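Local coordinates for protein HupZ (Streptococcus sp. 'group A', PDB 5ESC) that degrades heme in vitro and adopts the dimeric split-barrel fold of the pyridoxamine 5'-phosphate oxidase family, at residues K40-D49 with M101-V112. Numbering follows the deposited sequence. Where two conformers were deposited one is given.
Sequences KTFIYNENTD and MGVPKAVGIIHV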
loop_
_atom_site.group_PDB
_atom_site.type_symbol
_atom_site.label_atom_id
_atom_site.label_comp_id
_atom_site.label_asym_id
_atom_site.label_seq_id
_atom_site.Cartn_x
_atom_site.Cartn_y
_atom_site.Cartn_z
ATOM N N LYS A 40 -17.578 -9.711 5.611
ATOM C CA LYS A 40 -17.336 -8.923 4.383
ATOM C C LYS A 40 -17.140 -7.420 4.585
ATOM O O LYS A 40 -17.219 -6.673 3.613
ATOM C CB LYS A 40 -18.413 -9.119 3.306
ATOM C CG LYS A 40 -19.776 -9.059 3.808
ATOM C CD LYS A 40 -20.811 -9.746 2.918
ATOM C CE LYS A 40 -20.298 -10.899 2.126
ATOM N NZ LYS A 40 -21.492 -11.619 1.524
ATOM N N THR A 41 -16.788 -7.009 5.796
ATOM C CA THR A 41 -16.757 -5.579 6.119
ATOM C C THR A 41 -15.582 -5.320 7.030
ATOM O O THR A 41 -15.421 -6.040 7.983
ATOM C CB THR A 41 -18.056 -5.152 6.805
ATOM O OG1 THR A 41 -19.149 -5.714 6.093
ATOM C CG2 THR A 41 -18.217 -3.549 6.870
ATOM N N PHE A 42 -14.801 -4.296 6.745
ATOM C CA PHE A 42 -13.794 -3.814 7.666
ATOM C C PHE A 42 -14.270 -2.467 8.134
ATOM O O PHE A 42 -15.071 -1.790 7.437
ATOM C CB PHE A 42 -12.455 -3.546 6.983
ATOM C CG PHE A 42 -11.655 -4.742 6.601
ATOM C CD1 PHE A 42 -10.663 -5.261 7.455
ATOM C CD2 PHE A 42 -11.841 -5.354 5.350
ATOM C CE1 PHE A 42 -9.900 -6.316 7.079
ATOM C CE2 PHE A 42 -11.070 -6.449 4.988
ATOM C CZ PHE A 42 -10.081 -6.913 5.832
ATOM N N ILE A 43 -13.805 -2.006 9.288
ATOM C CA ILE A 43 -14.001 -0.651 9.694
ATOM C C ILE A 43 -12.631 -0.128 10.106
ATOM O O ILE A 43 -11.751 -0.944 10.439
ATOM C CB ILE A 43 -15.074 -0.417 10.820
ATOM C CG1 ILE A 43 -14.846 -1.243 12.132
ATOM C CG2 ILE A 43 -16.533 -0.623 10.257
ATOM C CD1 ILE A 43 -15.528 -0.678 13.316
ATOM N N TYR A 44 -12.461 1.187 10.128
ATOM C CA TYR A 44 -11.263 1.803 10.689
ATOM C C TYR A 44 -11.655 3.120 11.345
ATOM O O TYR A 44 -12.665 3.690 10.988
ATOM C CB TYR A 44 -10.112 1.984 9.650
ATOM C CG TYR A 44 -10.217 3.191 8.714
ATOM C CD1 TYR A 44 -10.874 3.100 7.512
ATOM C CD2 TYR A 44 -9.643 4.409 9.051
ATOM C CE1 TYR A 44 -10.976 4.196 6.634
ATOM C CE2 TYR A 44 -9.738 5.532 8.157
ATOM C CZ TYR A 44 -10.410 5.392 6.961
ATOM O OH TYR A 44 -10.533 6.400 6.040
ATOM N N ASN A 45 -10.871 3.607 12.278
ATOM C CA ASN A 45 -11.133 4.916 12.890
ATOM C C ASN A 45 -10.449 6.046 12.075
ATOM O O ASN A 45 -9.233 5.984 11.908
ATOM C CB ASN A 45 -10.572 4.899 14.296
ATOM C CG ASN A 45 -11.462 4.251 15.255
ATOM O OD1 ASN A 45 -11.951 3.177 14.992
ATOM N ND2 ASN A 45 -11.692 4.894 16.429
ATOM N N GLU A 46 -11.187 7.026 11.568
ATOM C CA GLU A 46 -10.640 8.062 10.725
ATOM C C GLU A 46 -10.434 9.250 11.645
ATOM O O GLU A 46 -11.399 9.820 12.107
ATOM C CB GLU A 46 -11.633 8.481 9.648
ATOM C CG GLU A 46 -11.117 9.612 8.786
ATOM C CD GLU A 46 -9.708 9.369 8.276
ATOM O OE1 GLU A 46 -8.777 9.839 8.950
ATOM O OE2 GLU A 46 -9.539 8.634 7.232
ATOM N N ASN A 47 -9.217 9.643 11.889
ATOM C CA ASN A 47 -8.943 10.722 12.843
ATOM C C ASN A 47 -8.532 11.982 12.100
ATOM O O ASN A 47 -8.169 12.975 12.717
ATOM C CB ASN A 47 -7.823 10.291 13.785
ATOM C CG ASN A 47 -8.206 9.108 14.670
ATOM O OD1 ASN A 47 -9.367 8.971 15.046
ATOM N ND2 ASN A 47 -7.258 8.200 14.925
ATOM N N THR A 48 -8.562 11.950 10.774
ATOM C CA THR A 48 -7.985 13.023 9.984
ATOM C C THR A 48 -8.997 13.486 8.901
ATOM O O THR A 48 -10.087 12.913 8.735
ATOM C CB THR A 48 -6.686 12.501 9.253
ATOM O OG1 THR A 48 -7.066 11.653 8.137
ATOM C CG2 THR A 48 -5.773 11.694 10.184
ATOM N N ASP A 49 -8.609 14.554 8.180
ATOM C CA ASP A 49 -9.255 14.833 6.883
ATOM C C ASP A 49 -8.235 14.670 5.784
ATOM O O ASP A 49 -8.168 15.452 4.853
ATOM C CB ASP A 49 -10.053 16.166 6.771
ATOM C CG ASP A 49 -11.534 15.988 7.125
ATOM O OD1 ASP A 49 -11.786 15.905 8.346
ATOM O OD2 ASP A 49 -12.419 15.897 6.228
ATOM N N MET A 101 -6.641 5.682 21.302
ATOM C CA MET A 101 -6.262 6.884 20.540
ATOM C C MET A 101 -7.269 7.966 20.839
ATOM O O MET A 101 -8.125 7.767 21.670
ATOM C CB MET A 101 -6.170 6.508 19.037
ATOM C CG MET A 101 -7.350 5.682 18.546
ATOM S SD MET A 101 -7.289 5.296 16.769
ATOM C CE MET A 101 -5.907 4.175 16.687
ATOM N N GLY A 102 -7.204 9.112 20.193
ATOM C CA GLY A 102 -8.255 10.155 20.322
ATOM C C GLY A 102 -9.643 9.732 19.756
ATOM O O GLY A 102 -9.814 8.656 19.157
ATOM N N VAL A 103 -10.613 10.577 20.002
ATOM C CA VAL A 103 -11.988 10.396 19.549
ATOM C C VAL A 103 -12.012 10.436 18.008
ATOM O O VAL A 103 -11.467 11.342 17.414
ATOM C CB VAL A 103 -12.886 11.500 20.052
ATOM C CG1 VAL A 103 -14.342 11.190 19.719
ATOM C CG2 VAL A 103 -12.685 11.673 21.578
ATOM N N PRO A 104 -12.652 9.447 17.368
ATOM C CA PRO A 104 -12.562 9.561 15.888
ATOM C C PRO A 104 -13.338 10.734 15.350
ATOM O O PRO A 104 -14.374 11.011 15.850
ATOM C CB PRO A 104 -13.158 8.221 15.385
ATOM C CG PRO A 104 -14.022 7.799 16.487
ATOM C CD PRO A 104 -13.395 8.262 17.789
ATOM N N LYS A 105 -12.903 11.332 14.270
ATOM C CA LYS A 105 -13.727 12.269 13.558
ATOM C C LYS A 105 -14.808 11.464 12.769
ATOM O O LYS A 105 -15.910 11.930 12.544
ATOM C CB LYS A 105 -12.880 13.016 12.553
ATOM C CG LYS A 105 -11.981 14.084 13.141
ATOM C CD LYS A 105 -11.240 14.861 12.017
ATOM C CE LYS A 105 -10.729 16.214 12.629
ATOM N NZ LYS A 105 -9.331 16.490 12.376
ATOM N N ALA A 106 -14.483 10.256 12.347
ATOM C CA ALA A 106 -15.461 9.480 11.538
ATOM C C ALA A 106 -15.080 8.031 11.579
ATOM O O ALA A 106 -14.038 7.692 12.141
ATOM C CB ALA A 106 -15.485 10.011 10.099
ATOM N N VAL A 107 -15.890 7.159 10.969
ATOM C CA VAL A 107 -15.495 5.798 10.778
ATOM C C VAL A 107 -15.476 5.481 9.246
ATOM O O VAL A 107 -16.361 5.932 8.524
ATOM C CB VAL A 107 -16.470 4.822 11.552
ATOM C CG1 VAL A 107 -17.952 4.931 11.125
ATOM C CG2 VAL A 107 -15.931 3.385 11.539
ATOM N N GLY A 108 -14.478 4.766 8.787
ATOM C CA GLY A 108 -14.383 4.306 7.411
ATOM C C GLY A 108 -14.973 2.896 7.408
ATOM O O GLY A 108 -14.660 2.111 8.294
ATOM N N ILE A 109 -15.781 2.525 6.409
ATOM C CA ILE A 109 -16.409 1.234 6.422
ATOM C C ILE A 109 -16.120 0.653 5.038
ATOM O O ILE A 109 -16.439 1.359 4.054
ATOM C CB ILE A 109 -17.862 1.389 6.550
ATOM C CG1 ILE A 109 -18.255 1.891 7.935
ATOM C CG2 ILE A 109 -18.581 -0.002 6.488
ATOM C CD1 ILE A 109 -19.330 2.902 7.726
ATOM N N ILE A 110 -15.522 -0.523 4.941
ATOM C CA ILE A 110 -15.069 -1.024 3.655
ATOM C C ILE A 110 -15.944 -2.239 3.408
ATOM O O ILE A 110 -15.878 -3.159 4.170
ATOM C CB ILE A 110 -13.616 -1.418 3.670
ATOM C CG1 ILE A 110 -12.659 -0.207 3.829
ATOM C CG2 ILE A 110 -13.135 -2.090 2.409
ATOM C CD1 ILE A 110 -12.670 0.452 5.160
ATOM N N HIS A 111 -16.635 -2.225 2.292
ATOM C CA HIS A 111 -17.461 -3.352 1.810
ATOM C C HIS A 111 -16.617 -4.187 0.860
ATOM O O HIS A 111 -16.321 -3.784 -0.259
ATOM C CB HIS A 111 -18.717 -2.816 1.140
ATOM C CG HIS A 111 -19.513 -1.908 2.025
ATOM N ND1 HIS A 111 -20.276 -2.371 3.063
ATOM C CD2 HIS A 111 -19.643 -0.562 2.048
ATOM C CE1 HIS A 111 -20.855 -1.364 3.676
ATOM N NE2 HIS A 111 -20.479 -0.252 3.092
ATOM N N VAL A 112 -16.196 -5.325 1.346
ATOM C CA VAL A 112 -15.309 -6.171 0.637
ATOM C C VAL A 112 -16.025 -6.880 -0.527
ATOM O O VAL A 112 -17.084 -7.487 -0.346
ATOM C CB VAL A 112 -14.627 -7.173 1.556
ATOM C CG1 VAL A 112 -13.858 -8.209 0.733
ATOM C CG2 VAL A 112 -13.683 -6.465 2.483
HETATM O O HOH W 1 -20.084 -5.191 3.485
HETATM O O HOH W 2 -10.185 7.270 16.904
#
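In the split beta-barrel of HupZ, strand 41-46 pairs antiparallel with strand 106-112, Phe42 facing Ile110 and Tyr44 facing Gly108 in hydrogen-bonded pairs. Strand 73-84 flanks 106-112 on its other edge. Ile110 N reaches Phe42 O at 2.8 Å in a nearly straight bond (169°), and Lys40 O receives Val112 N where the pairing ends. At the opposite end a classic beta bulge sets Lys105 and Ala106 against Glu46: Glu46 O accepts Ala106 N in its carbonyl plane at 3.1 Å and, weakly, Lys105 N.

Gly108 makes room for an aromatic ring. Tyr44 CG sits between its backbone N and carbonyl carbon (chi1 80°), which lays the ring over the glycine, CE1 3.5 Å from Gly108 CA, while Ile110 CD1 meets the ring edge. The phenol OH donates to Glu46 OE2 at 2.7 Å; Glu46 OE1 accepts both Thr48 N and Thr48 OG1, so the carboxylate ties the strand to the loop that follows. Toward the Val112 end of the same face, the Phe42 ring meets Val112 CG2 at its edge (CD2 to CG2 3.6 Å) and packs edge-to-face with Phe77.

On the sheet face of Ile43 and Ile109, Thr41 CG2 lies beside Ile109 CG2. Asn45 ND2 sits against the Pro104 ring, 3.7 Å from CG, and is hydrogen-bonded to Ala93 O of helix 88-97. A water links Asn45 ND2, Asn47 OD1 and Gly102 O, and Asn47 ND2 points a weak hydrogen bond at Met101 SD, 3.4 Å away.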